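Local coordinates for pullulanase (Bacillus acidopullulyticus, PDB 2WAN), which is a pullulanase that probably hydrolyses the alpha-1,6 branch linkages of pullulan and related starch polysaccharides, at residues R831-T834 / A835-K839; K634-N637 / E638-I642; Q809-D812 / V813-F817; A447-M451 / K452-K456. All blocks are in the same frame, centred on the assembly; numbering follows the deposited sequence.

Contact 1 (R831-T834 / A835-K839); sequences RMTT and ADQIK. With SO4 (sulfate ion), chain J; SO4 (sulfate ion), chain L.
The start of helix 835-841 is a worked example of helix capping, with Thr834 as the N-cap and Gln837 as its partner three residues on. Thr834 OG1 accepts the backbone N of Gln837 at 3.1 Å; a chi1 of 72° sets the hydroxyl between the backbone N and the carbonyl carbon, facing the first turn. Regular helical bonding begins alongside it, where Ile838 N donates to Thr834 O at 3.2 Å. Gln837 answers with its own side chain, which runs extended beyond CG and back along the incoming loop until OE1 accepts Thr833 N at 2.9 Å. That donor lies almost on the extension of the side-chain carbonyl, at 176°. This is not a capping box, because Gln837 OE1 takes the N-H of Thr833 and leaves Thr834 N, buried, without a partner in the model.

Next to this polar exchange Met832 packs, its CB 3.8 Å from Ile838 CG1 and its SD 3.5 Å from Gln837 O. Ile838 also touches Ile718 and Gln771, which ties the helix start to neighbouring loops. Arg831 points away from the helix and grips one sulfate with two N-H groups, NH1 to O4 at 2.7 Å and NH2 to O3 at 2.9 Å; NH1 also forms a salt bridge with Asp432. A second sulfate takes a hydrogen bond from Gln837 NE2 through its O2, and Asn861 OD1 is another acceptor for that nitrogen. With an N-H at OE1 and acceptors at NE2, the flip of the glutamine amide is fixed.

Contact 2 (K634-N637 / E638-I642); sequences KISN and ELHAI
Ile635 and Leu639 lie one turn apart on helix 629-642, the crossover helix of a beta-alpha-beta unit in the parallel eight-stranded catalytic barrel, illustrating how such a helix divides into a packed and a wet side. The two side chains run side by side in the same direction, Ile635 CG2 meeting Leu639 CD1 at 3.9 Å. Ile635 is wedged against Val603 and Leu604 of helix 597-614 and Phe621 of strand 618-621, while Leu639 reaches Phe619 on that strand and Leu648 on strand 647-650. Their backbones are held equally closely, Leu639 N donating to Ile635 O at 3.0 Å.

Buried Ser636 continues the packed side with His640 at its margin, both touching Leu648. With OG anti to the backbone N (chi1 177°), the serine hydroxyl is directed to Leu674 O, its hydrogen-bond partner, and His640 NE2 makes a weak bond to Gly675 O. The pair fastens the helix to the chain just before strand 677-679.

On the looser side, Lys634 and Glu638 have opposite charges in helical spacing yet form no salt bridge, Lys634 NZ and Glu638 OE2 standing 7.0 Å apart. Each turns instead to helix 597-614, the lysine bonding to Gln600 OE1 and the glutamate OE1 to Asn608 ND2. What Glu638 does share with Lys634 lies nearer the backbone, where its CG passes 3.3 Å from Lys634 O. Asn637 and Ala641 are exposed to solvent, and there the helical bond is more bent: Ala641 N reaches Asn637 O at 3.1 Å with an N-H...O angle of only 143°.

Contact 3 (Q809-D812 / V813-F817); sequences QFKD and VFDYF
Lys811 and Asp815 cross obliquely, one helical turn apart, so that the lysine's CE, rather than its NZ, comes closest to the carboxylate. The lysine leaves with CG anti to its nitrogen and then bends at chi2 (66°), which carries CE to 3.3 Å from Asp815 OD1 and 3.9 Å from CD1 of the Phe814 ring. NZ sits further out, in a long salt bridge of 3.5 Å to Asp815 OD1. Water completes the link: one molecule accepts from Lys811 NZ at 2.7 Å and donates to Asp815 OD2 at 2.8 Å.

Asp815 OD1 also lies in the plane of the Phe814 ring, at its edge, while Lys807 makes a cation-pi contact with the same ring. These residues form the first turns of helix 811-826, which comes later in the chain than the last barrel strand, 773-777, and packs against helices 753-769 and 474-481. Phe810 is both the break after helix 805-809 and the N-cap of the new helix; its O accepts Phe814 N.

The apolar flank is built differently. Phe810 CB approaches Val813 CG2 at 4.0 Å, and both side chains rest on Leu783, with Val813 also meeting Ile757. Back on the polar flank, a second water donates both to Asp812 OD1, at 2.9 Å, and to Asp815 OD2, at 2.7 Å, probably easing the repulsion between the two carboxylates.

Contact 4 (A447-M451 / K452-K456); sequences ANSGM and KNKGK
The flat group at the heart of this contact is the peptide carbonyl of Met451, around whose oxygen the side chain of Lys454 curls, coming at it close to the carbonyl plane. NZ donates to Met451 O at 3.0 Å from only 15° outside that plane. The aliphatic chain is close as well, Lys454 CG lying 3.1 Å from that oxygen, and a bend at chi4 (-71°) turns the ammonium back toward it.

Met451 O, Asp446 O and a water at 2.8 Å take bonds from NZ, and Ser449 OG at 3.1 Å is a weak fourth that must share a proton. The same water donates to Ala447 O, at 3.0 Å. Ser449 OG in addition accepts Met451 N at 3.3 Å, closing an ST turn, and its strongest partner is Ser444 O. An inverse gamma turn centred on Asn453 overlaps a type II turn from Asn453 to Lys456, which redirects the chain with Gly455 at positive phi.

The whole loop joins helix 440-444 to helix 474-481: Met451 packs on Phe443 and Ser444 of the first, while Ser449 O bonds to Thr473 OG1, just before the second.

Overall arrangement
All four contacts are local, each within one short continuous run of chain, and none touches another. Contacts 3 and 4 are nearest neighbours, with centres about 22 Å apart and closest atoms about 9 Å apart; helix 474-481, which follows the loop of contact 4, packs on Phe814 of contact 3. Contact 1 follows contact 3 along the chain, on the next helix, yet their centres are about 31 Å apart. Contact 2 belongs to the barrel's crossover layer, about 24 Å from contact 1 between centres. Small ligands, probably from the crystallisation liquor, mark two sites: sulfates bind at contact 1, and a glycerol lies about 4 Å from Tyr816 of contact 3.

Contact 1 (R831-T834 / A835-K839)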
loop_
_atom_site.group_PDB
_atom_site.type_symbol
_atom_site.label_atom_id
_atom_site.label_comp_id
_atom_site.label_asym_id
_atom_site.label_seq_id
_atom_site.Cartn_x
_atom_site.Cartn_y
_atom_site.Cartn_z
ATOM N N ARG A 831 -3.153 25.713 1.720
ATOM C CA ARG A 831 -2.839 24.658 0.762
ATOM C C ARG A 831 -1.538 24.993 0.026
ATOM O O ARG A 831 -1.426 24.831 -1.199
ATOM C CB ARG A 831 -3.993 24.509 -0.237
ATOM C CG ARG A 831 -5.288 24.046 0.434
ATOM C CD ARG A 831 -6.402 23.915 -0.594
ATOM N NE ARG A 831 -7.084 25.180 -0.839
ATOM C CZ ARG A 831 -7.019 25.908 -1.949
ATOM N NH1 ARG A 831 -6.254 25.548 -2.988
ATOM N NH2 ARG A 831 -7.728 27.024 -2.020
ATOM N N MET A 832 -0.544 25.458 0.781
ATOM C CA MET A 832 0.798 25.653 0.187
ATOM C C MET A 832 1.319 24.332 -0.387
ATOM O O MET A 832 0.969 23.244 0.107
ATOM C CB MET A 832 1.756 26.265 1.212
ATOM C CG MET A 832 1.366 27.664 1.550
ATOM S SD MET A 832 2.513 28.453 2.694
ATOM C CE MET A 832 1.577 28.396 4.234
ATOM N N THR A 833 2.122 24.416 -1.449
ATOM C CA THR A 833 2.494 23.205 -2.194
ATOM C C THR A 833 3.959 22.763 -2.006
ATOM O O THR A 833 4.325 21.642 -2.388
ATOM C CB THR A 833 2.211 23.357 -3.712
ATOM O OG1 THR A 833 3.010 24.420 -4.240
ATOM C CG2 THR A 833 0.706 23.646 -3.997
ATOM N N THR A 834 4.781 23.619 -1.413
ATOM C CA THR A 834 6.177 23.263 -1.141
ATOM C C THR A 834 6.574 23.545 0.303
ATOM O O THR A 834 5.976 24.402 0.985
ATOM C CB THR A 834 7.162 24.015 -2.069
ATOM O OG1 THR A 834 7.229 25.391 -1.678
ATOM C CG2 THR A 834 6.717 23.923 -3.539
ATOM N N ALA A 835 7.595 22.820 0.751
ATOM C CA ALA A 835 8.196 23.042 2.064
ATOM C C ALA A 835 8.734 24.464 2.195
ATOM O O ALA A 835 8.551 25.086 3.233
ATOM C CB ALA A 835 9.289 22.035 2.325
ATOM N N ASP A 836 9.411 24.975 1.161
ATOM C CA ASP A 836 9.917 26.350 1.215
ATOM C C ASP A 836 8.820 27.403 1.411
ATOM O O ASP A 836 9.009 28.317 2.201
ATOM C CB ASP A 836 10.764 26.694 -0.015
ATOM C CG ASP A 836 12.044 25.876 -0.102
ATOM O OD1 ASP A 836 12.470 25.263 0.896
ATOM O OD2 ASP A 836 12.632 25.842 -1.205
ATOM N N GLN A 837 7.683 27.277 0.712
ATOM C CA GLN A 837 6.564 28.190 0.930
ATOM C C GLN A 837 6.136 28.158 2.384
ATOM O O GLN A 837 5.871 29.206 2.958
ATOM C CB GLN A 837 5.326 27.810 0.109
ATOM C CG GLN A 837 5.217 28.415 -1.248
ATOM C CD GLN A 837 3.871 28.085 -1.865
ATOM O OE1 GLN A 837 3.389 26.955 -1.759
ATOM N NE2 GLN A 837 3.248 29.072 -2.485
ATOM N N ILE A 838 6.010 26.955 2.956
ATOM C CA ILE A 838 5.545 26.838 4.353
ATOM C C ILE A 838 6.555 27.491 5.316
ATOM O O ILE A 838 6.178 28.245 6.225
ATOM C CB ILE A 838 5.255 25.366 4.738
ATOM C CG1 ILE A 838 4.111 24.801 3.866
ATOM C CG2 ILE A 838 4.952 25.241 6.238
ATOM C CD1 ILE A 838 3.930 23.259 3.931
ATOM N N LYS A 839 7.845 27.232 5.111
ATOM C CA LYS A 839 8.870 27.834 5.972
ATOM C C LYS A 839 8.869 29.363 5.828
ATOM O O LYS A 839 9.109 30.087 6.791
ATOM C CB LYS A 839 10.248 27.246 5.651
ATOM C CG LYS A 839 10.377 25.767 6.009
ATOM C CD LYS A 839 11.591 25.142 5.327
ATOM C CE LYS A 839 11.520 23.624 5.336
ATOM N NZ LYS A 839 11.964 23.027 6.622
HETATM S S SO4 J . -7.254 27.655 -5.759
HETATM O O1 SO4 J . -6.760 28.638 -6.721
HETATM O O2 SO4 J . -8.387 26.920 -6.345
HETATM O O3 SO4 J . -7.743 28.365 -4.557
HETATM O O4 SO4 J . -6.172 26.694 -5.461
HETATM S S SO4 L . 3.949 32.748 -2.298
HETATM O O1 SO4 L . 2.882 33.022 -3.268
HETATM O O2 SO4 L . 4.854 31.737 -2.859
HETATM O O3 SO4 L . 3.359 32.280 -1.051
HETATM O O4 SO4 L . 4.719 33.959 -2.022
#

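Contact 2 (K634-N637 / E638-I642)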
loop_
_atom_site.group_PDB
_atom_site.type_symbol
_atom_site.label_atom_id
_atom_site.label_comp_id
_atom_site.label_asym_id
_atom_site.label_seq_id
_atom_site.Cartn_x
_atom_site.Cartn_y
_atom_site.Cartn_z
ATOM N N LYS A 634 7.076 3.616 -10.106
ATOM C CA LYS A 634 6.646 3.325 -11.484
ATOM C C LYS A 634 5.169 3.629 -11.706
ATOM O O LYS A 634 4.791 4.157 -12.760
ATOM C CB LYS A 634 6.946 1.887 -11.882
ATOM C CG LYS A 634 8.412 1.596 -12.114
ATOM C CD LYS A 634 8.584 0.147 -12.550
ATOM C CE LYS A 634 10.002 -0.131 -13.009
ATOM N NZ LYS A 634 10.108 -1.567 -13.390
ATOM N N ILE A 635 4.334 3.269 -10.729
ATOM C CA ILE A 635 2.916 3.615 -10.784
ATOM C C ILE A 635 2.758 5.127 -10.925
ATOM O O ILE A 635 2.048 5.613 -11.822
ATOM C CB ILE A 635 2.150 3.093 -9.544
ATOM C CG1 ILE A 635 2.021 1.564 -9.613
ATOM C CG2 ILE A 635 0.754 3.792 -9.406
ATOM C CD1 ILE A 635 1.500 0.918 -8.330
ATOM N N SER A 636 3.416 5.876 -10.042
ATOM C CA SER A 636 3.341 7.339 -10.068
ATOM C C SER A 636 3.816 7.898 -11.414
ATOM O O SER A 636 3.127 8.707 -12.041
ATOM C CB SER A 636 4.159 7.929 -8.902
ATOM O OG SER A 636 4.139 9.345 -8.953
ATOM N N ASN A 637 4.980 7.448 -11.879
ATOM C CA ASN A 637 5.519 7.937 -13.151
ATOM C C ASN A 637 4.611 7.645 -14.353
ATOM O O ASN A 637 4.402 8.516 -15.196
ATOM C CB ASN A 637 6.942 7.406 -13.371
ATOM C CG ASN A 637 7.954 8.015 -12.401
ATOM O OD1 ASN A 637 7.661 8.983 -11.702
ATOM N ND2 ASN A 637 9.145 7.436 -12.348
ATOM N N GLU A 638 4.082 6.425 -14.436
ATOM C CA GLU A 638 3.202 6.057 -15.551
ATOM C C GLU A 638 1.902 6.847 -15.527
ATOM O O GLU A 638 1.481 7.405 -16.551
ATOM C CB GLU A 638 2.902 4.556 -15.564
ATOM C CG GLU A 638 4.091 3.701 -15.979
ATOM C CD GLU A 638 3.719 2.275 -16.336
ATOM O OE1 GLU A 638 2.509 1.936 -16.409
ATOM O OE2 GLU A 638 4.666 1.486 -16.544
ATOM N N LEU A 639 1.269 6.915 -14.354
ATOM C CA LEU A 639 0.005 7.628 -14.279
ATOM C C LEU A 639 0.167 9.144 -14.445
ATOM O O LEU A 639 -0.684 9.778 -15.085
ATOM C CB LEU A 639 -0.782 7.269 -13.015
ATOM C CG LEU A 639 -1.178 5.790 -12.946
ATOM C CD1 LEU A 639 -1.894 5.545 -11.630
ATOM C CD2 LEU A 639 -2.044 5.348 -14.151
ATOM N N HIS A 640 1.250 9.720 -13.914
ATOM C CA HIS A 640 1.459 11.176 -14.050
ATOM C C HIS A 640 1.815 11.565 -15.491
ATOM O O HIS A 640 1.591 12.695 -15.913
ATOM C CB HIS A 640 2.502 11.712 -13.056
ATOM C CG HIS A 640 2.039 11.693 -11.625
ATOM N ND1 HIS A 640 0.786 12.115 -11.234
ATOM C CD2 HIS A 640 2.673 11.302 -10.492
ATOM C CE1 HIS A 640 0.668 11.983 -9.920
ATOM N NE2 HIS A 640 1.802 11.498 -9.445
ATOM N N ALA A 641 2.357 10.614 -16.241
ATOM C CA ALA A 641 2.571 10.823 -17.679
ATOM C C ALA A 641 1.253 10.960 -18.447
ATOM O O ALA A 641 1.186 11.679 -19.449
ATOM C CB ALA A 641 3.440 9.699 -18.272
ATOM N N ILE A 642 0.214 10.271 -17.981
ATOM C CA ILE A 642 -1.126 10.398 -18.558
ATOM C C ILE A 642 -1.723 11.739 -18.117
ATOM O O ILE A 642 -2.211 12.516 -18.938
ATOM C CB ILE A 642 -2.018 9.217 -18.122
ATOM C CG1 ILE A 642 -1.514 7.922 -18.772
ATOM C CG2 ILE A 642 -3.520 9.465 -18.454
ATOM C CD1 ILE A 642 -1.973 6.699 -18.073
#

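Contact 3 (Q809-D812 / V813-F817)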
loop_
_atom_site.group_PDB
_atom_site.type_symbol
_atom_site.label_atom_id
_atom_site.label_comp_id
_atom_site.label_asym_id
_atom_site.label_seq_id
_atom_site.Cartn_x
_atom_site.Cartn_y
_atom_site.Cartn_z
ATOM N N GLN A 809 -30.503 15.489 12.691
ATOM C CA GLN A 809 -30.271 15.621 14.130
ATOM C C GLN A 809 -29.081 16.522 14.441
ATOM O O GLN A 809 -29.102 17.285 15.428
ATOM C CB GLN A 809 -30.026 14.236 14.724
ATOM C CG GLN A 809 -29.778 14.253 16.247
ATOM C CD GLN A 809 -29.793 12.873 16.857
ATOM O OE1 GLN A 809 -29.644 11.860 16.167
ATOM N NE2 GLN A 809 -29.972 12.821 18.177
ATOM N N PHE A 810 -28.032 16.403 13.617
ATOM C CA PHE A 810 -26.796 17.135 13.853
ATOM C C PHE A 810 -26.460 18.091 12.723
ATOM O O PHE A 810 -25.306 18.216 12.328
ATOM C CB PHE A 810 -25.647 16.165 14.160
ATOM C CG PHE A 810 -25.897 15.322 15.407
ATOM C CD1 PHE A 810 -25.893 15.915 16.666
ATOM C CD2 PHE A 810 -26.184 13.960 15.303
ATOM C CE1 PHE A 810 -26.142 15.152 17.826
ATOM C CE2 PHE A 810 -26.446 13.179 16.449
ATOM C CZ PHE A 810 -26.427 13.780 17.709
ATOM N N LYS A 811 -27.486 18.785 12.235
ATOM C CA LYS A 811 -27.318 19.715 11.126
ATOM C C LYS A 811 -26.311 20.821 11.454
ATOM O O LYS A 811 -25.578 21.263 10.577
ATOM C CB LYS A 811 -28.662 20.308 10.692
ATOM C CG LYS A 811 -28.602 21.076 9.360
ATOM C CD LYS A 811 -28.278 20.125 8.195
ATOM C CE LYS A 811 -27.818 20.847 6.956
ATOM N NZ LYS A 811 -28.610 22.027 6.596
ATOM N N ASP A 812 -26.264 21.271 12.710
ATOM C CA ASP A 812 -25.264 22.281 13.078
ATOM C C ASP A 812 -23.835 21.738 12.894
ATOM O O ASP A 812 -22.941 22.460 12.436
ATOM C CB ASP A 812 -25.451 22.740 14.542
ATOM C CG ASP A 812 -26.611 23.681 14.722
ATOM O OD1 ASP A 812 -27.105 24.239 13.722
ATOM O OD2 ASP A 812 -27.037 23.856 15.902
ATOM N N VAL A 813 -23.614 20.470 13.252
ATOM C CA VAL A 813 -22.315 19.834 13.034
ATOM C C VAL A 813 -22.010 19.748 11.535
ATOM O O VAL A 813 -20.927 20.136 11.089
ATOM C CB VAL A 813 -22.264 18.418 13.611
ATOM C CG1 VAL A 813 -20.889 17.773 13.300
ATOM C CG2 VAL A 813 -22.549 18.467 15.131
ATOM N N PHE A 814 -22.985 19.292 10.757
ATOM C CA PHE A 814 -22.829 19.252 9.296
ATOM C C PHE A 814 -22.453 20.636 8.741
ATOM O O PHE A 814 -21.529 20.763 7.915
ATOM C CB PHE A 814 -24.120 18.722 8.634
ATOM C CG PHE A 814 -24.028 18.604 7.141
ATOM C CD1 PHE A 814 -24.183 19.724 6.319
ATOM C CD2 PHE A 814 -23.756 17.372 6.560
ATOM C CE1 PHE A 814 -24.073 19.617 4.920
ATOM C CE2 PHE A 814 -23.666 17.256 5.161
ATOM C CZ PHE A 814 -23.820 18.397 4.351
ATOM N N ASP A 815 -23.167 21.667 9.185
ATOM C CA ASP A 815 -22.890 23.038 8.751
ATOM C C ASP A 815 -21.501 23.546 9.164
ATOM O O ASP A 815 -20.837 24.268 8.411
ATOM C CB ASP A 815 -23.978 23.965 9.274
ATOM C CG ASP A 815 -25.328 23.739 8.576
ATOM O OD1 ASP A 815 -25.395 23.060 7.515
ATOM O OD2 ASP A 815 -26.327 24.266 9.097
ATOM N N TYR A 816 -21.067 23.169 10.362
ATOM C CA TYR A 816 -19.720 23.520 10.822
ATOM C C TYR A 816 -18.657 22.878 9.933
ATOM O O TYR A 816 -17.723 23.555 9.484
ATOM C CB TYR A 816 -19.534 23.130 12.289
ATOM C CG TYR A 816 -18.228 23.627 12.875
ATOM C CD1 TYR A 816 -17.060 22.865 12.788
ATOM C CD2 TYR A 816 -18.171 24.855 13.538
ATOM C CE1 TYR A 816 -15.857 23.327 13.309
ATOM C CE2 TYR A 816 -16.981 25.327 14.080
ATOM C CZ TYR A 816 -15.828 24.557 13.976
ATOM O OH TYR A 816 -14.641 25.014 14.496
ATOM N N PHE A 817 -18.777 21.568 9.702
ATOM C CA PHE A 817 -17.871 20.883 8.762
ATOM C C PHE A 817 -17.872 21.566 7.392
ATOM O O PHE A 817 -16.810 21.847 6.846
ATOM C CB PHE A 817 -18.256 19.420 8.573
ATOM C CG PHE A 817 -17.717 18.476 9.625
ATOM C CD1 PHE A 817 -18.076 18.624 10.977
ATOM C CD2 PHE A 817 -16.937 17.383 9.259
ATOM C CE1 PHE A 817 -17.627 17.722 11.939
ATOM C CE2 PHE A 817 -16.495 16.461 10.227
ATOM C CZ PHE A 817 -16.845 16.645 11.573
HETATM O O HOH W 1 -28.812 24.379 7.830
HETATM O O HOH W 2 -26.199 25.651 11.405
#

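Contact 4 (A447-M451 / K452-K456)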
loop_
_atom_site.group_PDB
_atom_site.type_symbol
_atom_site.label_atom_id
_atom_site.label_comp_id
_atom_site.label_asym_id
_atom_site.label_seq_id
_atom_site.Cartn_x
_atom_site.Cartn_y
_atom_site.Cartn_z
ATOM N N ALA A 447 -33.243 2.869 4.586
ATOM C CA ALA A 447 -34.583 3.228 4.126
ATOM C C ALA A 447 -34.842 4.735 4.141
ATOM O O ALA A 447 -35.712 5.232 3.404
ATOM C CB ALA A 447 -35.635 2.530 4.981
ATOM N N ASN A 448 -34.096 5.460 4.981
ATOM C CA ASN A 448 -34.269 6.907 5.100
ATOM C C ASN A 448 -33.391 7.750 4.142
ATOM O O ASN A 448 -33.378 8.968 4.240
ATOM C CB ASN A 448 -34.103 7.364 6.573
ATOM C CG ASN A 448 -32.662 7.271 7.098
ATOM O OD1 ASN A 448 -31.687 7.270 6.343
ATOM N ND2 ASN A 448 -32.534 7.262 8.434
ATOM N N SER A 449 -32.688 7.094 3.219
ATOM C CA SER A 449 -31.637 7.776 2.429
ATOM C C SER A 449 -32.193 8.664 1.318
ATOM O O SER A 449 -31.485 9.536 0.818
ATOM C CB SER A 449 -30.642 6.763 1.827
ATOM O OG SER A 449 -31.194 6.187 0.649
ATOM N N GLY A 450 -33.452 8.435 0.931
ATOM C CA GLY A 450 -34.076 9.188 -0.168
ATOM C C GLY A 450 -33.659 8.807 -1.580
ATOM O O GLY A 450 -34.189 9.360 -2.559
ATOM N N MET A 451 -32.712 7.880 -1.676
ATOM C CA MET A 451 -32.230 7.359 -2.957
ATOM C C MET A 451 -32.963 6.063 -3.287
ATOM O O MET A 451 -33.195 5.222 -2.399
ATOM C CB MET A 451 -30.713 7.152 -2.887
ATOM C CG MET A 451 -29.937 8.468 -3.038
ATOM S SD MET A 451 -28.221 8.401 -2.516
ATOM C CE MET A 451 -28.408 8.451 -0.727
ATOM N N LYS A 452 -33.317 5.906 -4.564
ATOM C CA LYS A 452 -34.070 4.727 -5.041
ATOM C C LYS A 452 -33.194 3.487 -5.194
ATOM O O LYS A 452 -33.578 2.382 -4.804
ATOM C CB LYS A 452 -34.747 5.043 -6.387
ATOM C CG LYS A 452 -35.945 5.985 -6.276
ATOM C CD LYS A 452 -36.562 6.243 -7.657
ATOM C CE LYS A 452 -37.823 7.104 -7.558
ATOM N NZ LYS A 452 -37.516 8.518 -7.186
ATOM N N ASN A 453 -32.001 3.673 -5.755
ATOM C CA ASN A 453 -31.097 2.550 -6.047
ATOM C C ASN A 453 -30.276 2.224 -4.818
ATOM O O ASN A 453 -29.059 2.404 -4.797
ATOM C CB ASN A 453 -30.171 2.905 -7.224
ATOM C CG ASN A 453 -30.932 3.013 -8.538
ATOM O OD1 ASN A 453 -31.288 1.997 -9.131
ATOM N ND2 ASN A 453 -31.177 4.241 -8.998
ATOM N N LYS A 454 -30.957 1.753 -3.781
ATOM C CA LYS A 454 -30.330 1.615 -2.468
ATOM C C LYS A 454 -29.222 0.579 -2.464
ATOM O O LYS A 454 -29.414 -0.560 -2.899
ATOM C CB LYS A 454 -31.381 1.305 -1.405
ATOM C CG LYS A 454 -32.303 2.470 -1.179
ATOM C CD LYS A 454 -33.190 2.217 0.035
ATOM C CE LYS A 454 -34.314 3.207 0.093
ATOM N NZ LYS A 454 -33.813 4.533 0.453
ATOM N N GLY A 455 -28.044 1.021 -2.020
ATOM C CA GLY A 455 -26.852 0.185 -1.932
ATOM C C GLY A 455 -26.095 -0.001 -3.244
ATOM O O GLY A 455 -25.184 -0.838 -3.312
ATOM N N LYS A 456 -26.422 0.810 -4.255
ATOM C CA LYS A 456 -25.934 0.603 -5.631
ATOM C C LYS A 456 -25.138 1.786 -6.190
ATOM O O LYS A 456 -25.309 2.917 -5.740
ATOM C CB LYS A 456 -27.115 0.342 -6.575
ATOM C CG LYS A 456 -28.018 -0.827 -6.119
ATOM C CD LYS A 456 -27.324 -2.184 -6.314
ATOM C CE LYS A 456 -28.305 -3.337 -6.016
ATOM N NZ LYS A 456 -27.628 -4.650 -6.138
HETATM O O HOH W 3 -35.765 6.529 0.723
HETATM O O HOH W 4 -36.089 8.967 -4.510
#